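SusD-like carbohydrate binding protein BF1063 (PDB 3I4G) probably binds carbohydrate at the bacterial outer membrane, as a SusD-family lipoprotein that would hand glycans to a partner transporter. Local coordinates at residues 104-109 against 120-125; 194-199 against 250-255; 386-391 against 445-450. One frame throughout, in Å; residues are numbered along the deposited sequence.

Contact 1: residues 104-109 against 120-125; sequences RFLVGI and RMIAEA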
# COMPACT_ATOMS: atom_id res chain seq x y z
N ARG A 104 5.14 -25.43 8.63
CA ARG A 104 5.09 -26.28 9.81
C ARG A 104 3.65 -26.42 10.32
O ARG A 104 3.24 -27.52 10.71
CB ARG A 104 6.02 -25.74 10.90
CG ARG A 104 7.48 -25.92 10.55
CD ARG A 104 8.38 -25.45 11.66
NE ARG A 104 9.79 -25.57 11.29
N PHE A 105 2.90 -25.34 10.31
CA PHE A 105 1.51 -25.39 10.72
C PHE A 105 0.70 -26.35 9.87
O PHE A 105 -0.05 -27.18 10.42
CB PHE A 105 0.90 -23.99 10.61
CG PHE A 105 -0.54 -23.90 11.04
CD1 PHE A 105 -1.59 -24.20 10.19
CD2 PHE A 105 -0.86 -23.46 12.32
CE1 PHE A 105 -2.92 -24.09 10.61
CE2 PHE A 105 -2.19 -23.38 12.74
CZ PHE A 105 -3.20 -23.69 11.88
N LEU A 106 0.87 -26.28 8.55
CA LEU A 106 0.10 -27.10 7.61
C LEU A 106 0.45 -28.56 7.76
O LEU A 106 -0.45 -29.41 7.65
CB LEU A 106 0.30 -26.58 6.19
CG LEU A 106 -0.43 -25.27 5.91
CD1 LEU A 106 0.12 -24.62 4.65
CD2 LEU A 106 -1.98 -25.51 5.85
N VAL A 107 1.71 -28.85 8.03
CA VAL A 107 2.11 -30.23 8.29
C VAL A 107 1.57 -30.68 9.65
O VAL A 107 0.91 -31.70 9.76
CB VAL A 107 3.64 -30.39 8.29
CG1 VAL A 107 4.04 -31.78 8.83
CG2 VAL A 107 4.20 -30.13 6.91
N GLY A 108 1.83 -29.89 10.67
CA GLY A 108 1.48 -30.25 12.04
C GLY A 108 0.01 -30.49 12.28
O GLY A 108 -0.36 -31.37 13.05
N ILE A 109 -0.86 -29.73 11.60
CA ILE A 109 -2.30 -29.84 11.83
C ILE A 109 -2.96 -31.00 11.07
O ILE A 109 -4.08 -31.40 11.41
CB ILE A 109 -3.01 -28.50 11.47
CG1 ILE A 109 -4.33 -28.39 12.23
CG2 ILE A 109 -3.20 -28.36 9.97
CD1 ILE A 109 -4.99 -27.00 12.08
N ARG A 120 -11.10 -24.38 8.37
CA ARG A 120 -10.91 -22.94 8.26
C ARG A 120 -9.47 -22.55 8.49
O ARG A 120 -8.89 -21.78 7.72
CB ARG A 120 -11.82 -22.23 9.26
CG ARG A 120 -11.64 -20.73 9.20
CD ARG A 120 -12.51 -20.08 10.23
NE ARG A 120 -12.33 -18.63 10.19
CZ ARG A 120 -12.98 -17.79 10.99
NH1 ARG A 120 -13.88 -18.22 11.86
NH2 ARG A 120 -12.74 -16.48 10.90
N MSE A 121 -8.87 -23.06 9.55
CA MSE A 121 -7.49 -22.66 9.89
C MSE A 121 -6.47 -23.09 8.83
O MSE A 121 -5.54 -22.35 8.53
CB MSE A 121 -7.09 -23.20 11.24
CG MSE A 121 -7.94 -22.56 12.38
SE MSE A 121 -7.19 -22.91 14.13
CE MSE A 121 -7.87 -24.65 14.24
N ILE A 122 -6.69 -24.24 8.20
CA ILE A 122 -5.85 -24.66 7.08
C ILE A 122 -5.97 -23.63 5.96
O ILE A 122 -4.98 -23.22 5.39
CB ILE A 122 -6.24 -26.05 6.56
CG1 ILE A 122 -5.83 -27.11 7.57
CG2 ILE A 122 -5.60 -26.31 5.17
CD1 ILE A 122 -6.42 -28.49 7.33
N ALA A 123 -7.20 -23.23 5.64
CA ALA A 123 -7.38 -22.19 4.63
C ALA A 123 -6.70 -20.87 5.00
O ALA A 123 -6.12 -20.19 4.13
CB ALA A 123 -8.88 -21.98 4.38
N GLU A 124 -6.76 -20.48 6.27
CA GLU A 124 -6.09 -19.25 6.71
C GLU A 124 -4.60 -19.36 6.54
O GLU A 124 -3.97 -18.42 6.06
CB GLU A 124 -6.46 -18.95 8.15
CG GLU A 124 -7.94 -18.65 8.31
CD GLU A 124 -8.30 -18.31 9.71
OE1 GLU A 124 -8.16 -17.13 10.10
OE2 GLU A 124 -8.72 -19.22 10.44
N ALA A 125 -4.02 -20.48 6.93
CA ALA A 125 -2.58 -20.68 6.76
C ALA A 125 -2.19 -20.67 5.30
O ALA A 125 -1.14 -20.10 4.93
CB ALA A 125 -2.13 -21.99 7.43
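Phe-105 and Ala-125 meet where two consecutive helices, 86-109 and 116-139, pack as an antiparallel helical hairpin in the N-terminal, mainly helical part of this SusD-family protein. The short axes run 9.9 Å apart at 158°. Phe-105 starts with CB pointing toward helix 116-139, and CG, anti to the backbone N (chi1 -178°), carries the ring across. Further out, CD1 rests on Ala-125 CB at 3.6 Å, CE1 touches both that methyl and the carbonyl oxygen of Met-121, 3.8 Å away, and CZ comes 4.0 Å from Met-121 CB, the two side chains crossing at about a right angle. Trp-18 adds an edge-to-face ring contact, and Leu-31 of helix 21-33 also packs on Phe-105. One residue along, Leu-106 CD2 touches both Ala-125 CB, at 3.9 Å, and Ile-122 CG2. The side chains that meet here are all apolar. Towards the connection between the helices, Ile-109 takes over from Phe-105: its CD1 approaches the selenomethionine methyl CE of Met-121 loosely, at 4.3 Å, while its CG2 touches Ile-122 CG1 at 3.8 Å.

Contact 2: residues 194-199 against 250-255; sequences RACKQA and ENIFYI
This is a buried, largely apolar contact with one bridging water, where the start of helix 197-211 meets the bent chain of strands 251-252 and 254-257. The chain turns a corner at Phe-253, and both Ile-252 and Phe-253 direct their side chains toward the helix start.

Ile-252 presents its gamma methyl. CG2, anti to the backbone N, comes to 3.5 Å from Ala-199 N, and the same methyl touches Cys-196 SG at 3.9 Å and Gln-198 CB. It therefore sits against the first turn of the helix rather than against a single side chain. Phe-253 covers the neighbouring side: its CB lies 3.8 Å from Ala-199 CB, and further out along the ring CE1 comes to 4.2 Å from Ala-195 CA. The amide end of Gln-198 leads away from the strand, with OE1 accepting from Phe-184 N and NE2 bonded to Asp-229.

Cys-196 is the N-cap. With chi1 at 70°, SG stands between its own backbone N and carbonyl carbon, and from there it accepts a weak bond from Ala-199 N at 3.6 Å. Backbone polarity across the gap is met by the water, which donates to Arg-194 O and, at 2.7 Å, to Ile-252 O, while accepting from Cys-196 N at 2.9 Å. Three backbone groups from both segments are thus joined through one molecule, which also lies in plane at the edge of the Phe-253 ring.

On the sheet side, Ile-252 and Phe-253 both face Ile-385 of the antiparallel strand 380-386, the pattern of a classic beta bulge, set here against an N-capped helix.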
# COMPACT_ATOMS: atom_id res chain seq x y z
N ARG A 194 -9.22 -11.28 10.85
CA ARG A 194 -9.11 -12.63 10.25
C ARG A 194 -9.46 -12.58 8.77
O ARG A 194 -10.29 -11.77 8.32
CB ARG A 194 -10.02 -13.63 10.95
CG ARG A 194 -9.78 -13.81 12.43
CD ARG A 194 -8.76 -14.83 12.79
NE ARG A 194 -9.14 -16.23 12.49
CZ ARG A 194 -9.86 -17.04 13.26
NH1 ARG A 194 -10.45 -16.63 14.36
NH2 ARG A 194 -10.08 -18.27 12.85
N ALA A 195 -8.82 -13.44 7.98
CA ALA A 195 -9.04 -13.51 6.53
C ALA A 195 -10.40 -14.10 6.14
O ALA A 195 -10.75 -15.16 6.61
CB ALA A 195 -7.93 -14.32 5.84
N CYS A 196 -11.14 -13.39 5.30
CA CYS A 196 -12.38 -13.89 4.77
C CYS A 196 -12.25 -14.34 3.31
O CYS A 196 -11.24 -14.10 2.65
CB CYS A 196 -13.49 -12.84 4.90
SG CYS A 196 -13.32 -11.42 3.85
N LYS A 197 -13.29 -14.99 2.81
CA LYS A 197 -13.35 -15.47 1.46
C LYS A 197 -12.96 -14.37 0.47
O LYS A 197 -12.15 -14.56 -0.42
CB LYS A 197 -14.79 -15.96 1.19
CG LYS A 197 -15.03 -16.52 -0.18
CD LYS A 197 -16.48 -17.03 -0.37
CE LYS A 197 -16.94 -18.05 0.66
NZ LYS A 197 -16.17 -19.32 0.51
N GLN A 198 -13.58 -13.21 0.64
CA GLN A 198 -13.31 -12.07 -0.24
C GLN A 198 -11.87 -11.57 -0.18
O GLN A 198 -11.39 -11.03 -1.19
CB GLN A 198 -14.29 -10.93 0.07
CG GLN A 198 -15.73 -11.22 -0.33
CD GLN A 198 -16.58 -11.86 0.76
OE1 GLN A 198 -16.07 -12.56 1.69
NE2 GLN A 198 -17.90 -11.61 0.68
N ALA A 199 -11.19 -11.70 0.95
CA ALA A 199 -9.76 -11.34 1.02
C ALA A 199 -8.95 -12.25 0.11
O ALA A 199 -8.09 -11.78 -0.67
CB ALA A 199 -9.24 -11.39 2.47
N GLU A 250 -16.60 -1.90 3.59
CA GLU A 250 -15.63 -1.67 2.51
C GLU A 250 -14.26 -2.31 2.78
O GLU A 250 -13.64 -2.85 1.86
CB GLU A 250 -15.44 -0.17 2.27
CG GLU A 250 -14.34 0.15 1.26
CD GLU A 250 -14.47 1.48 0.59
OE1 GLU A 250 -15.45 2.21 0.85
OE2 GLU A 250 -13.57 1.78 -0.24
N ASN A 251 -13.80 -2.25 4.02
CA ASN A 251 -12.47 -2.76 4.37
C ASN A 251 -12.56 -4.28 4.53
O ASN A 251 -13.00 -4.79 5.54
CB ASN A 251 -11.94 -2.08 5.63
CG ASN A 251 -11.56 -0.63 5.40
OD1 ASN A 251 -11.34 -0.20 4.26
ND2 ASN A 251 -11.51 0.15 6.49
N ILE A 252 -12.12 -4.98 3.50
CA ILE A 252 -12.22 -6.44 3.39
C ILE A 252 -11.13 -7.12 4.20
O ILE A 252 -11.40 -8.07 4.91
CB ILE A 252 -12.17 -6.85 1.92
CG1 ILE A 252 -13.48 -6.44 1.24
CG2 ILE A 252 -11.96 -8.37 1.76
CD1 ILE A 252 -13.45 -6.45 -0.31
N PHE A 253 -9.90 -6.64 4.05
CA PHE A 253 -8.74 -7.18 4.78
C PHE A 253 -7.94 -5.98 5.28
O PHE A 253 -7.71 -5.04 4.53
CB PHE A 253 -7.90 -8.13 3.91
CG PHE A 253 -6.83 -8.87 4.68
CD1 PHE A 253 -7.16 -9.82 5.61
CD2 PHE A 253 -5.49 -8.61 4.46
CE1 PHE A 253 -6.18 -10.44 6.38
CE2 PHE A 253 -4.51 -9.26 5.22
CZ PHE A 253 -4.86 -10.15 6.17
N TYR A 254 -7.49 -6.03 6.51
CA TYR A 254 -6.83 -4.90 7.15
C TYR A 254 -5.97 -5.35 8.29
O TYR A 254 -6.08 -6.51 8.78
CB TYR A 254 -7.90 -3.91 7.66
CG TYR A 254 -9.00 -4.54 8.46
CD1 TYR A 254 -8.79 -4.88 9.81
CD2 TYR A 254 -10.24 -4.82 7.89
CE1 TYR A 254 -9.84 -5.48 10.55
CE2 TYR A 254 -11.25 -5.38 8.62
CZ TYR A 254 -11.06 -5.71 9.94
OH TYR A 254 -12.09 -6.30 10.66
N ILE A 255 -5.11 -4.44 8.77
CA ILE A 255 -4.32 -4.65 9.97
C ILE A 255 -4.84 -3.71 11.05
O ILE A 255 -4.85 -2.48 10.85
CB ILE A 255 -2.82 -4.38 9.74
CG1 ILE A 255 -2.27 -5.05 8.48
CG2 ILE A 255 -2.07 -4.81 10.98
CD1 ILE A 255 -2.49 -6.59 8.40
O HOH W 1 -10.55 -10.54 5.73

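Contact 3: residues 386-391 against 445-450; sequences RYAEVL and RIELAM
Glu-447 OE2 is gripped by both terminal nitrogens of Arg-386. OE2 accepts from NH1 at 2.9 Å, with an N-H...O angle of 159°, through its anti lone pair, the one directed away from OE1. NH2 adds a more bent bond at 3.2 Å, reaching OE2 from above the carboxylate plane. The oxygen lies almost in the guanidinium plane. Because both nitrogens bond OE2, this is an end-on grip on one oxygen and not a paired, two-oxygen salt bridge; the guanidinium and carboxylate planes are turned 60° apart. A bend at chi2 (65°) in Glu-447 carries the carboxylate round to this position.

The pair belongs to a buried charge network: Glu-250 also binds Arg-386 NH1, Glu-451 binds NH2, Arg-420 joins Glu-447 OE2, and Arg-318 holds OE1. Such alternation of charge would be expected to keep both groups ionised in the interior.

Arg-386 ends strand 380-386 and is the N-cap residue of helix 387-400, while Glu-447 lies in the last turn of helix 433-447. The contact therefore ties a strand-to-helix junction to a helix end within the SusD-family region.

Apolar atoms close in around the polar grip. Leu-448 lays CD2 over one face of the guanidinium, 3.5 Å from Arg-386 NH2, the two side chains sliding past each other in opposite directions. Beside the carboxylate, Ala-388 CB touches Glu-447 OE2, also at 3.5 Å. Leu-448 CD1 reaches Glu-389 CG at 4.2 Å, where the side chains cross at about a right angle; the carboxylate of Glu-389 pairs with Arg-206.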
# COMPACT_ATOMS: atom_id res chain seq x y z
N ARG A 386 -9.47 -2.93 0.06
CA ARG A 386 -10.72 -2.17 0.12
C ARG A 386 -11.60 -2.51 -1.06
O ARG A 386 -11.14 -2.75 -2.19
CB ARG A 386 -10.45 -0.65 0.15
CG ARG A 386 -9.65 -0.21 1.32
CD ARG A 386 -9.70 1.28 1.61
NE ARG A 386 -9.07 2.19 0.66
CZ ARG A 386 -9.70 2.97 -0.23
NH1 ARG A 386 -11.01 2.86 -0.50
NH2 ARG A 386 -9.00 3.86 -0.90
N TYR A 387 -12.91 -2.46 -0.82
CA TYR A 387 -13.86 -2.73 -1.92
C TYR A 387 -13.67 -1.74 -3.08
O TYR A 387 -13.91 -2.08 -4.22
CB TYR A 387 -15.30 -2.72 -1.41
CG TYR A 387 -16.36 -3.27 -2.36
CD1 TYR A 387 -16.24 -4.54 -2.87
CD2 TYR A 387 -17.48 -2.52 -2.68
CE1 TYR A 387 -17.23 -5.06 -3.68
CE2 TYR A 387 -18.46 -3.03 -3.50
CZ TYR A 387 -18.32 -4.28 -3.98
OH TYR A 387 -19.33 -4.83 -4.78
N ALA A 388 -13.25 -0.49 -2.82
CA ALA A 388 -13.00 0.39 -3.95
C ALA A 388 -11.94 -0.16 -4.88
O ALA A 388 -12.04 0.01 -6.10
CB ALA A 388 -12.54 1.73 -3.47
N GLU A 389 -10.91 -0.83 -4.35
CA GLU A 389 -9.90 -1.44 -5.23
C GLU A 389 -10.53 -2.59 -6.01
O GLU A 389 -10.20 -2.81 -7.18
CB GLU A 389 -8.70 -1.95 -4.43
CG GLU A 389 -7.67 -2.57 -5.38
CD GLU A 389 -6.51 -3.29 -4.71
OE1 GLU A 389 -6.27 -3.07 -3.51
OE2 GLU A 389 -5.84 -4.09 -5.42
N VAL A 390 -11.39 -3.37 -5.38
CA VAL A 390 -12.08 -4.46 -6.07
C VAL A 390 -12.88 -3.94 -7.27
O VAL A 390 -12.81 -4.53 -8.35
CB VAL A 390 -13.00 -5.23 -5.09
CG1 VAL A 390 -13.89 -6.24 -5.80
CG2 VAL A 390 -12.16 -5.92 -3.99
N LEU A 391 -13.64 -2.87 -7.06
CA LEU A 391 -14.44 -2.30 -8.14
C LEU A 391 -13.58 -1.76 -9.26
O LEU A 391 -13.83 -2.03 -10.44
CB LEU A 391 -15.35 -1.19 -7.61
CG LEU A 391 -16.41 -1.58 -6.60
CD1 LEU A 391 -17.24 -0.36 -6.17
CD2 LEU A 391 -17.33 -2.67 -7.17
N ARG A 445 -5.08 5.65 -8.92
CA ARG A 445 -4.03 6.46 -8.29
C ARG A 445 -4.62 7.37 -7.23
O ARG A 445 -4.13 7.44 -6.09
CB ARG A 445 -3.30 7.30 -9.33
CG ARG A 445 -2.17 8.06 -8.75
CD ARG A 445 -1.44 8.96 -9.69
NE ARG A 445 -0.21 9.48 -9.02
CZ ARG A 445 0.65 10.33 -9.55
NH1 ARG A 445 0.46 10.84 -10.75
NH2 ARG A 445 1.70 10.70 -8.85
N ILE A 446 -5.69 8.07 -7.58
CA ILE A 446 -6.30 8.99 -6.64
C ILE A 446 -6.96 8.28 -5.47
O ILE A 446 -6.72 8.58 -4.30
CB ILE A 446 -7.34 9.88 -7.37
CG1 ILE A 446 -6.69 10.75 -8.44
CG2 ILE A 446 -8.13 10.74 -6.37
CD1 ILE A 446 -5.50 11.56 -7.99
N GLU A 447 -7.75 7.27 -5.78
CA GLU A 447 -8.49 6.57 -4.73
C GLU A 447 -7.60 5.92 -3.70
O GLU A 447 -7.88 5.99 -2.50
CB GLU A 447 -9.41 5.53 -5.36
CG GLU A 447 -10.18 4.71 -4.37
CD GLU A 447 -11.18 5.46 -3.52
OE1 GLU A 447 -11.56 6.59 -3.90
OE2 GLU A 447 -11.59 4.92 -2.48
N LEU A 448 -6.49 5.33 -4.14
CA LEU A 448 -5.62 4.56 -3.26
C LEU A 448 -4.36 5.29 -2.86
O LEU A 448 -3.47 4.68 -2.27
CB LEU A 448 -5.24 3.25 -3.95
CG LEU A 448 -6.38 2.35 -4.38
CD1 LEU A 448 -5.83 1.16 -5.21
CD2 LEU A 448 -7.20 1.85 -3.19
N ALA A 449 -4.28 6.59 -3.09
CA ALA A 449 -3.06 7.32 -2.80
C ALA A 449 -2.64 7.21 -1.34
O ALA A 449 -3.44 7.36 -0.41
CB ALA A 449 -3.19 8.81 -3.21
N MSE A 450 -1.34 6.98 -1.14
CA MSE A 450 -0.67 6.88 0.16
C MSE A 450 -0.96 5.58 0.89
O MSE A 450 -0.59 5.48 2.06
CB MSE A 450 -0.96 8.08 1.07
CG MSE A 450 -0.63 9.43 0.44
SE MSE A 450 1.19 9.65 -0.26
CE MSE A 450 2.11 9.18 1.38

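Overall arrangement
From the N terminus, contact 1 closes first, across ten residues, the turn after helix 86-109 and the first turn of helix 116-139. Contact 2 follows, spanning 50 residues that are about half helical and tying the start of helix 197-211 to the strands at 251-257. Contact 3 closes last, across 53 mostly helical residues, joining the strand-to-helix junction at the start of helix 387-400 to the C-terminal end of helix 433-447. The three are in series; none nests or crosses. They are connected: Glu-124 bridges contact 1 to Arg-194 of contact 2, and Glu-250 bridges contact 2 to Arg-386 of contact 3. Contacts 1 and 3 do not touch, their nearest atoms about 17 Å apart.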